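Local structure of glutathione S-transferase 2 (1TW9) at residues 20-26 with 193-198; 88-92 with 154-159; 145-149 with 184-188. The protein probably catalyses the conjugation of glutathione to electrophilic substrates, releasing a halide ion and a proton, as a sigma-like glutathione transferase. All blocks are in the same frame, centred on the assembly; numbering follows the deposited sequence.

Contact 1 of 3, residues 20-26 with 193-198; sequences QVFALAD and RIKKWI. Unlike the reference sequence in segment 20-26: Val-21 (reference Ile).
Arg-193 and Ile-194 pack against the end of helix 16-24 where the thioredoxin-fold N-terminal domain of a glutathione transferase meets its all-helical C-terminal domain. The two helix segments cross at 127° with their axes 8.8 Å apart, a separation that alanine at position 23 suits: its short side chain points into the interface and lets Trp-197 CB approach Ala-23 CB to 3.9 Å. CD1 of Ile-194 lies 3.5 Å from Gln-20 O and also touches Leu-24 CG, a reach that the longer branch of isoleucine allows although its CB does not point at the other helix. Gln-20 runs at about a right angle to both Ile-194 and Trp-197. Its aliphatic part serves as packing, CG lying 3.8 Å from Trp-197 CD1, while the amide plane stands 65° from that of the indole. The polar ends of both residues turn to Glu-16, which accepts from Gln-20 NE2 and Trp-197 NE1; Glu-162 takes a second bond from the amide. Asp-26 leaves the helix with positive phi in a Schellman motif, and its CB sits over the centre of one face of the Arg-193 guanidinium, 3.4 Å from CZ. The carboxylate is only a long salt-bridge partner, well out of the guanidinium plane. Arginine suits this C-terminal helix end, where its charge would favour the carbonyls. Arg-193, its chain extended from CG to NE, donates from NH1 to Leu-24 O at 3.0 Å and 159°; the oxygen lies nearly in the guanidinium plane, while NH1 stands above the plane of the carbonyl.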
loop_
_atom_site.group_PDB
_atom_site.type_symbol
_atom_site.label_atom_id
_atom_site.label_comp_id
_atom_site.label_asym_id
_atom_site.label_seq_id
_atom_site.Cartn_x
_atom_site.Cartn_y
_atom_site.Cartn_z
ATOM N N GLN A 20 11.800 7.333 10.692
ATOM C CA GLN A 20 12.745 8.031 9.851
ATOM C C GLN A 20 12.135 9.251 9.076
ATOM O O GLN A 20 12.830 10.218 8.823
ATOM C CB GLN A 20 13.467 7.091 8.965
ATOM C CG GLN A 20 14.325 6.132 9.738
ATOM C CD GLN A 20 15.197 5.281 8.919
ATOM O OE1 GLN A 20 15.343 5.540 7.709
ATOM N NE2 GLN A 20 15.782 4.268 9.528
ATOM N N VAL A 21 10.846 9.193 8.742
ATOM C CA VAL A 21 10.163 10.360 8.178
ATOM C C VAL A 21 10.172 11.491 9.202
ATOM O O VAL A 21 10.472 12.615 8.905
ATOM C CB VAL A 21 8.763 10.010 7.701
ATOM C CG1 VAL A 21 8.020 11.251 7.293
ATOM C CG2 VAL A 21 8.896 9.042 6.454
ATOM N N PHE A 22 9.812 11.142 10.417
ATOM C CA PHE A 22 9.835 12.130 11.488
ATOM C C PHE A 22 11.219 12.750 11.625
ATOM O O PHE A 22 11.378 13.961 11.772
ATOM C CB PHE A 22 9.452 11.480 12.835
ATOM C CG PHE A 22 7.905 11.334 13.067
ATOM C CD1 PHE A 22 7.039 12.409 12.854
ATOM C CD2 PHE A 22 7.359 10.108 13.410
ATOM C CE1 PHE A 22 5.693 12.259 13.080
ATOM C CE2 PHE A 22 6.013 9.987 13.654
ATOM C CZ PHE A 22 5.179 11.050 13.480
ATOM N N ALA A 23 12.251 11.895 11.613
ATOM C CA ALA A 23 13.632 12.348 11.770
ATOM C C ALA A 23 13.947 13.297 10.643
ATOM O O ALA A 23 14.512 14.381 10.879
ATOM C CB ALA A 23 14.626 11.173 11.782
ATOM N N LEU A 24 13.650 12.882 9.407
ATOM C CA LEU A 24 13.929 13.680 8.220
ATOM C C LEU A 24 13.273 15.054 8.260
ATOM O O LEU A 24 13.800 16.028 7.721
ATOM C CB LEU A 24 13.376 12.965 6.989
ATOM C CG LEU A 24 14.252 12.602 5.842
ATOM C CD1 LEU A 24 13.370 12.437 4.641
ATOM C CD2 LEU A 24 15.552 13.417 5.637
ATOM N N ALA A 25 12.111 15.129 8.893
ATOM C CA ALA A 25 11.305 16.363 9.000
ATOM C C ALA A 25 11.655 17.196 10.239
ATOM O O ALA A 25 11.076 18.244 10.420
ATOM C CB ALA A 25 9.872 16.022 9.021
ATOM N N ASP A 26 12.508 16.667 11.102
ATOM C CA ASP A 26 12.834 17.273 12.415
ATOM C C ASP A 26 11.553 17.514 13.198
ATOM O O ASP A 26 11.344 18.539 13.879
ATOM C CB ASP A 26 13.642 18.533 12.194
ATOM C CG ASP A 26 14.175 19.115 13.437
ATOM O OD1 ASP A 26 14.505 18.346 14.337
ATOM O OD2 ASP A 26 14.340 20.345 13.568
ATOM N N ARG A 193 20.077 14.129 9.090
ATOM C CA ARG A 193 19.036 13.771 10.071
ATOM C C ARG A 193 18.781 12.277 10.205
ATOM O O ARG A 193 18.399 11.767 11.297
ATOM C CB ARG A 193 17.760 14.500 9.692
ATOM C CG ARG A 193 17.831 15.959 10.035
ATOM C CD ARG A 193 16.636 16.700 9.513
ATOM N NE ARG A 193 16.654 18.065 9.951
ATOM C CZ ARG A 193 15.745 18.973 9.574
ATOM N NH1 ARG A 193 14.736 18.644 8.745
ATOM N NH2 ARG A 193 15.831 20.215 10.034
ATOM N N ILE A 194 18.986 11.541 9.122
ATOM C CA ILE A 194 18.836 10.127 9.189
ATOM C C ILE A 194 20.062 9.463 9.876
ATOM O O ILE A 194 19.927 8.586 10.753
ATOM C CB ILE A 194 18.672 9.574 7.763
ATOM C CG1 ILE A 194 17.408 10.161 7.081
ATOM C CG2 ILE A 194 18.645 8.045 7.793
ATOM C CD1 ILE A 194 16.156 9.887 7.803
ATOM N N LYS A 195 21.244 9.925 9.524
ATOM C CA LYS A 195 22.467 9.470 10.183
ATOM C C LYS A 195 22.406 9.664 11.661
ATOM O O LYS A 195 22.741 8.772 12.408
ATOM C CB LYS A 195 23.646 10.285 9.655
ATOM C CG LYS A 195 25.044 9.848 10.115
ATOM C CD LYS A 195 26.127 10.732 9.466
ATOM C CE LYS A 195 27.514 10.514 10.097
ATOM N NZ LYS A 195 28.601 10.708 9.118
ATOM N N LYS A 196 21.939 10.841 12.058
ATOM C CA LYS A 196 21.793 11.162 13.496
ATOM C C LYS A 196 20.817 10.215 14.183
ATOM O O LYS A 196 21.079 9.701 15.311
ATOM C CB LYS A 196 21.270 12.558 13.660
ATOM C CG LYS A 196 21.189 13.004 15.107
ATOM C CD LYS A 196 20.302 14.224 15.202
ATOM C CE LYS A 196 20.580 15.107 16.432
ATOM N NZ LYS A 196 19.393 15.967 16.762
ATOM N N TRP A 197 19.716 9.928 13.524
ATOM C CA TRP A 197 18.713 9.019 14.091
ATOM C C TRP A 197 19.322 7.611 14.196
ATOM O O TRP A 197 19.152 6.950 15.209
ATOM C CB TRP A 197 17.428 8.971 13.260
ATOM C CG TRP A 197 16.534 7.842 13.636
ATOM C CD1 TRP A 197 16.256 6.777 12.891
ATOM C CD2 TRP A 197 15.865 7.642 14.894
ATOM N NE1 TRP A 197 15.434 5.907 13.563
ATOM C CE2 TRP A 197 15.168 6.435 14.808
ATOM C CE3 TRP A 197 15.817 8.337 16.112
ATOM C CZ2 TRP A 197 14.438 5.904 15.870
ATOM C CZ3 TRP A 197 15.025 7.810 17.112
ATOM C CH2 TRP A 197 14.408 6.601 17.007
ATOM N N ILE A 198 19.989 7.164 13.150
ATOM C CA ILE A 198 20.589 5.814 13.165
ATOM C C ILE A 198 21.610 5.666 14.275
ATOM O O ILE A 198 21.623 4.614 15.014
ATOM C CB ILE A 198 21.126 5.445 11.790
ATOM C CG1 ILE A 198 19.953 5.308 10.817
ATOM C CG2 ILE A 198 21.963 4.181 11.896
ATOM C CD1 ILE A 198 20.404 5.119 9.403
#

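Contact 2 of 3, residues 88-92 with 154-159; sequences IDSLA and SWVDLL. Unlike the reference sequence in segment 88-92: Leu-91 (reference Pro).
The indole of Trp-155 carries the CG2 methyl of Ile-88 on one face, offset toward the rim so that CG2 comes 3.4 Å from NE1 of the five-membered ring. At the ring's edge, in its plane, lie Asp-89 OD1, 3.6 Å from Trp-155 CZ2, and a water. This water accepts from Trp-155 NE1 at 2.9 Å and donates to Asp-89 OD1, so the polar nitrogen of an otherwise apolar ring is satisfied within a buried interface. The carboxylate is turned 57° from the indole plane; its main partner is Arg-69, which pairs with OD1, and Arg-69 of the second subunit pairs with OD2. Farther along the indole, Ala-92 CB meets Trp-155 CH2 obliquely at 3.6 Å, a fit that suits a residue with only a methyl. Trp-155 CG stands between the backbone N and the carbonyl carbon (chi1 62°), which lays the ring across toward helix 82-101. Val-156 fills the space beside it: CG1 touches Ile-88 CG2 at 3.8 Å, and CG2 rests on the backbone N of Ala-92 and on Leu-91 CB. Ile-88 CD1 reaches back to Ser-154 CB at 3.5 Å. Ser-154 is the N-cap of helix 155-170, and its backbone N donates to Asp-157 OD2 at 2.8 Å, the N3-to-N-cap half of a capping box. The two helix segments run nearly parallel, 21° apart, in the core of the all-helical domain. Helix 64-75 and Val-21 of helix 16-24 also pack on Trp-155, while Leu-91 reaches helix 119-142 and Phe-48 of the second subunit.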
loop_
_atom_site.group_PDB
_atom_site.type_symbol
_atom_site.label_atom_id
_atom_site.label_comp_id
_atom_site.label_asym_id
_atom_site.label_seq_id
_atom_site.Cartn_x
_atom_site.Cartn_y
_atom_site.Cartn_z
ATOM N N ILE A 88 6.314 6.426 -6.379
ATOM C CA ILE A 88 6.879 6.117 -5.077
ATOM C C ILE A 88 6.044 4.972 -4.467
ATOM O O ILE A 88 6.572 3.969 -3.936
ATOM C CB ILE A 88 6.910 7.391 -4.202
ATOM C CG1 ILE A 88 8.006 8.418 -4.718
ATOM C CG2 ILE A 88 7.073 7.087 -2.693
ATOM C CD1 ILE A 88 7.860 9.819 -4.183
ATOM N N ASP A 89 4.744 5.170 -4.459
ATOM C CA ASP A 89 3.814 4.133 -3.988
ATOM C C ASP A 89 4.102 2.813 -4.667
ATOM O O ASP A 89 4.109 1.765 -4.017
ATOM C CB ASP A 89 2.371 4.471 -4.261
ATOM C CG ASP A 89 1.848 5.590 -3.458
ATOM O OD1 ASP A 89 2.469 5.959 -2.417
ATOM O OD2 ASP A 89 0.770 6.167 -3.731
ATOM N N SER A 90 4.273 2.833 -5.970
ATOM C CA SER A 90 4.449 1.598 -6.735
ATOM C C SER A 90 5.728 0.881 -6.251
ATOM O O SER A 90 5.729 -0.347 -6.129
ATOM C CB SER A 90 4.488 1.835 -8.264
ATOM O OG SER A 90 5.711 2.398 -8.652
ATOM N N LEU A 91 6.792 1.643 -5.941
ATOM C CA LEU A 91 8.047 1.032 -5.474
ATOM C C LEU A 91 7.860 0.409 -4.069
ATOM O O LEU A 91 8.436 -0.619 -3.760
ATOM C CB LEU A 91 9.173 2.077 -5.482
ATOM C CG LEU A 91 9.659 2.296 -6.932
ATOM C CD1 LEU A 91 10.250 3.661 -6.965
ATOM C CD2 LEU A 91 10.649 1.208 -7.243
ATOM N N ALA A 92 7.090 1.075 -3.186
ATOM C CA ALA A 92 6.870 0.593 -1.861
ATOM C C ALA A 92 6.027 -0.653 -1.939
ATOM O O ALA A 92 6.223 -1.584 -1.155
ATOM C CB ALA A 92 6.189 1.602 -1.061
ATOM N N SER A 154 12.525 10.665 -0.811
ATOM C CA SER A 154 11.130 10.339 -0.494
ATOM C C SER A 154 11.122 9.211 0.532
ATOM O O SER A 154 12.150 8.524 0.739
ATOM C CB SER A 154 10.340 9.904 -1.694
ATOM O OG SER A 154 10.841 8.689 -2.227
ATOM N N TRP A 155 9.932 8.921 1.019
ATOM C CA TRP A 155 9.811 7.843 2.077
ATOM C C TRP A 155 10.184 6.473 1.532
ATOM O O TRP A 155 10.692 5.609 2.316
ATOM C CB TRP A 155 8.421 7.815 2.665
ATOM C CG TRP A 155 7.298 7.505 1.731
ATOM C CD1 TRP A 155 6.640 8.366 0.870
ATOM C CD2 TRP A 155 6.576 6.265 1.670
ATOM N NE1 TRP A 155 5.581 7.706 0.260
ATOM C CE2 TRP A 155 5.556 6.406 0.698
ATOM C CE3 TRP A 155 6.774 5.013 2.240
ATOM C CZ2 TRP A 155 4.690 5.362 0.352
ATOM C CZ3 TRP A 155 5.887 4.001 1.909
ATOM C CH2 TRP A 155 4.869 4.182 0.991
ATOM N N VAL A 156 10.014 6.241 0.250
ATOM C CA VAL A 156 10.419 4.899 -0.314
ATOM C C VAL A 156 11.951 4.814 -0.379
ATOM O O VAL A 156 12.518 3.741 -0.198
ATOM C CB VAL A 156 9.782 4.504 -1.662
ATOM C CG1 VAL A 156 10.385 5.327 -2.854
ATOM C CG2 VAL A 156 9.928 3.007 -1.871
ATOM N N ASP A 157 12.667 5.916 -0.605
ATOM C CA ASP A 157 14.134 5.894 -0.452
ATOM C C ASP A 157 14.537 5.418 0.966
ATOM O O ASP A 157 15.426 4.577 1.125
ATOM C CB ASP A 157 14.735 7.259 -0.655
ATOM C CG ASP A 157 14.655 7.737 -2.046
ATOM O OD1 ASP A 157 15.100 7.021 -3.015
ATOM O OD2 ASP A 157 14.169 8.919 -2.225
ATOM N N LEU A 158 13.894 5.972 1.980
ATOM C CA LEU A 158 14.076 5.566 3.367
ATOM C C LEU A 158 13.771 4.101 3.608
ATOM O O LEU A 158 14.549 3.421 4.319
ATOM C CB LEU A 158 13.271 6.418 4.410
ATOM C CG LEU A 158 13.474 7.897 4.395
ATOM C CD1 LEU A 158 12.498 8.573 5.251
ATOM C CD2 LEU A 158 14.845 8.214 4.747
ATOM N N LEU A 159 12.671 3.599 3.068
ATOM C CA LEU A 159 12.251 2.235 3.305
ATOM C C LEU A 159 13.276 1.261 2.645
ATOM O O LEU A 159 13.692 0.282 3.275
ATOM C CB LEU A 159 10.881 2.108 2.678
ATOM C CG LEU A 159 10.162 0.798 2.781
ATOM C CD1 LEU A 159 9.855 0.511 4.243
ATOM C CD2 LEU A 159 8.918 0.803 1.975
HETATM O O HOH W 1 3.687 8.417 -1.875
#

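Contact 3 of 3, residues 145-149 with 184-188; sequences SGFLV and HMERI
The CA of Gly-146 sits over one face of the Arg-187 guanidinium, offset toward the rim, 3.7 Å from CZ of Arg-187. Glycine suits the place twice over, since phi is 94° and the side of CA where a side chain would grow is the side taken by the arginine. Arg-187 reaches it with a chain that is extended as far as CD and then bends (chi3 -62°), folding the charged group over the loop; the aliphatic CD also rests 3.6 Å from Gly-146 O. Gly-146 O also lies in the plane of the His-184 ring, at its edge, 3.4 Å from His-184 CD2. His-184 is buried, with CG anti to the backbone N, an orientation that sends the imidazole toward the loop. Ile-188 CG1, one turn on, lies over one face of this ring, and Leu-148 comes at about a right angle, with Leu-148 CG 3.9 Å from His-184 NE2. A histidine can pack in this way and still offer a polar end: NE2 is hydrogen-bonded to Asp-157 OD1, and Leu-148 N binds the same oxygen. Beyond it, Ile-188 CD1 meets the edge of the Phe-147 ring in plane, 3.9 Å from Phe-147 CE2, an apolar contact between the loop and the helix. The loop holds its own shape through an ST turn, Phe-147 N donating to Ser-145 OG at 3.2 Å and 163°. His-184 thereby ties helix 179-189 to Asp-157, the N3 aspartate of the N-capping box at the start of helix 155-170, a familiar element of the glutathione transferase C-terminal domain.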
loop_
_atom_site.group_PDB
_atom_site.type_symbol
_atom_site.label_atom_id
_atom_site.label_comp_id
_atom_site.label_asym_id
_atom_site.label_seq_id
_atom_site.Cartn_x
_atom_site.Cartn_y
_atom_site.Cartn_z
ATOM N N SER A 145 19.323 11.973 -10.194
ATOM C CA SER A 145 19.385 12.627 -8.911
ATOM C C SER A 145 20.021 11.791 -7.812
ATOM O O SER A 145 20.488 12.348 -6.814
ATOM C CB SER A 145 17.978 13.017 -8.477
ATOM O OG SER A 145 17.198 11.880 -8.130
ATOM N N GLY A 146 20.000 10.496 -7.985
ATOM C CA GLY A 146 20.419 9.549 -6.959
ATOM C C GLY A 146 19.320 8.992 -6.068
ATOM O O GLY A 146 19.565 8.106 -5.302
ATOM N N PHE A 147 18.116 9.527 -6.217
ATOM C CA PHE A 147 16.917 9.040 -5.558
ATOM C C PHE A 147 16.133 8.126 -6.439
ATOM O O PHE A 147 16.416 8.021 -7.670
ATOM C CB PHE A 147 16.043 10.209 -5.079
ATOM C CG PHE A 147 16.788 11.169 -4.214
ATOM C CD1 PHE A 147 17.157 12.410 -4.706
ATOM C CD2 PHE A 147 17.194 10.817 -2.947
ATOM C CE1 PHE A 147 17.886 13.276 -3.937
ATOM C CE2 PHE A 147 17.967 11.685 -2.166
ATOM C CZ PHE A 147 18.268 12.931 -2.629
ATOM N N LEU A 148 15.208 7.399 -5.843
ATOM C CA LEU A 148 14.382 6.454 -6.599
ATOM C C LEU A 148 13.427 7.153 -7.560
ATOM O O LEU A 148 13.268 6.709 -8.700
ATOM C CB LEU A 148 13.685 5.506 -5.679
ATOM C CG LEU A 148 14.557 4.385 -5.104
ATOM C CD1 LEU A 148 13.880 3.707 -4.016
ATOM C CD2 LEU A 148 14.870 3.430 -6.238
ATOM N N VAL A 149 12.795 8.245 -7.100
ATOM C CA VAL A 149 11.776 8.988 -7.867
ATOM C C VAL A 149 12.014 10.437 -7.710
ATOM O O VAL A 149 12.105 10.943 -6.558
ATOM C CB VAL A 149 10.281 8.652 -7.431
ATOM C CG1 VAL A 149 9.263 9.470 -8.159
ATOM C CG2 VAL A 149 9.996 7.160 -7.654
ATOM N N HIS A 184 23.047 4.144 -3.167
ATOM C CA HIS A 184 21.768 4.737 -2.709
ATOM C C HIS A 184 21.594 4.546 -1.213
ATOM O O HIS A 184 21.292 5.487 -0.499
ATOM C CB HIS A 184 20.584 4.168 -3.493
ATOM C CG HIS A 184 19.238 4.545 -2.963
ATOM N ND1 HIS A 184 18.589 3.830 -1.992
ATOM C CD2 HIS A 184 18.419 5.580 -3.284
ATOM C CE1 HIS A 184 17.412 4.408 -1.742
ATOM N NE2 HIS A 184 17.279 5.456 -2.543
ATOM N N MET A 185 21.841 3.342 -0.744
ATOM C CA MET A 185 21.785 3.052 0.666
ATOM C C MET A 185 22.666 4.010 1.432
ATOM O O MET A 185 22.239 4.593 2.461
ATOM C CB MET A 185 22.190 1.595 0.891
ATOM C CG MET A 185 21.979 1.077 2.268
ATOM S SD MET A 185 23.364 0.078 2.851
ATOM C CE MET A 185 23.960 1.538 3.514
ATOM N N GLU A 186 23.891 4.221 0.948
ATOM C CA GLU A 186 24.811 5.071 1.703
ATOM C C GLU A 186 24.376 6.528 1.654
ATOM O O GLU A 186 24.419 7.230 2.664
ATOM C CB GLU A 186 26.193 4.904 1.191
ATOM C CG GLU A 186 26.707 3.516 1.452
ATOM C CD GLU A 186 27.089 3.153 2.892
ATOM O OE1 GLU A 186 27.527 1.983 3.044
ATOM O OE2 GLU A 186 26.988 3.943 3.881
ATOM N N ARG A 187 23.927 6.958 0.498
ATOM C CA ARG A 187 23.471 8.347 0.367
ATOM C C ARG A 187 22.331 8.615 1.317
ATOM O O ARG A 187 22.288 9.628 1.985
ATOM C CB ARG A 187 22.969 8.505 -1.052
ATOM C CG ARG A 187 22.346 9.773 -1.439
ATOM C CD ARG A 187 21.817 9.657 -2.887
ATOM N NE ARG A 187 22.915 9.403 -3.870
ATOM C CZ ARG A 187 23.057 8.349 -4.698
ATOM N NH1 ARG A 187 22.199 7.290 -4.810
ATOM N NH2 ARG A 187 24.120 8.386 -5.466
ATOM N N ILE A 188 21.378 7.705 1.358
ATOM C CA ILE A 188 20.191 7.910 2.187
ATOM C C ILE A 188 20.558 7.882 3.657
ATOM O O ILE A 188 20.131 8.684 4.444
ATOM C CB ILE A 188 19.095 6.898 1.855
ATOM C CG1 ILE A 188 18.666 7.047 0.407
ATOM C CG2 ILE A 188 17.871 7.103 2.772
ATOM C CD1 ILE A 188 18.254 8.465 -0.000
#

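Contacts 1 and 2 set helix on helix and contact 3 a loop on a helix; contact 2 is buried, the other two partly so, and each of these includes an exposed arginine. Those arginines differ: in contact 1 the guanidinium serves a helix end, in contact 3 it lies over a glycine. Helix 155-170, part of contact 2, touches both other contacts. The Asp-157 carboxylate links contact 2 to contact 3, where Ile-88 CG1 also packs 3.5 Å from Val-149 CB, while Leu-158 CD2 lies 3.7 Å from Ile-194 CD1 of contact 1. Contact 1 spans the two domains, contact 3 stays within the C-terminal one, and contact 2 alone reaches the second subunit.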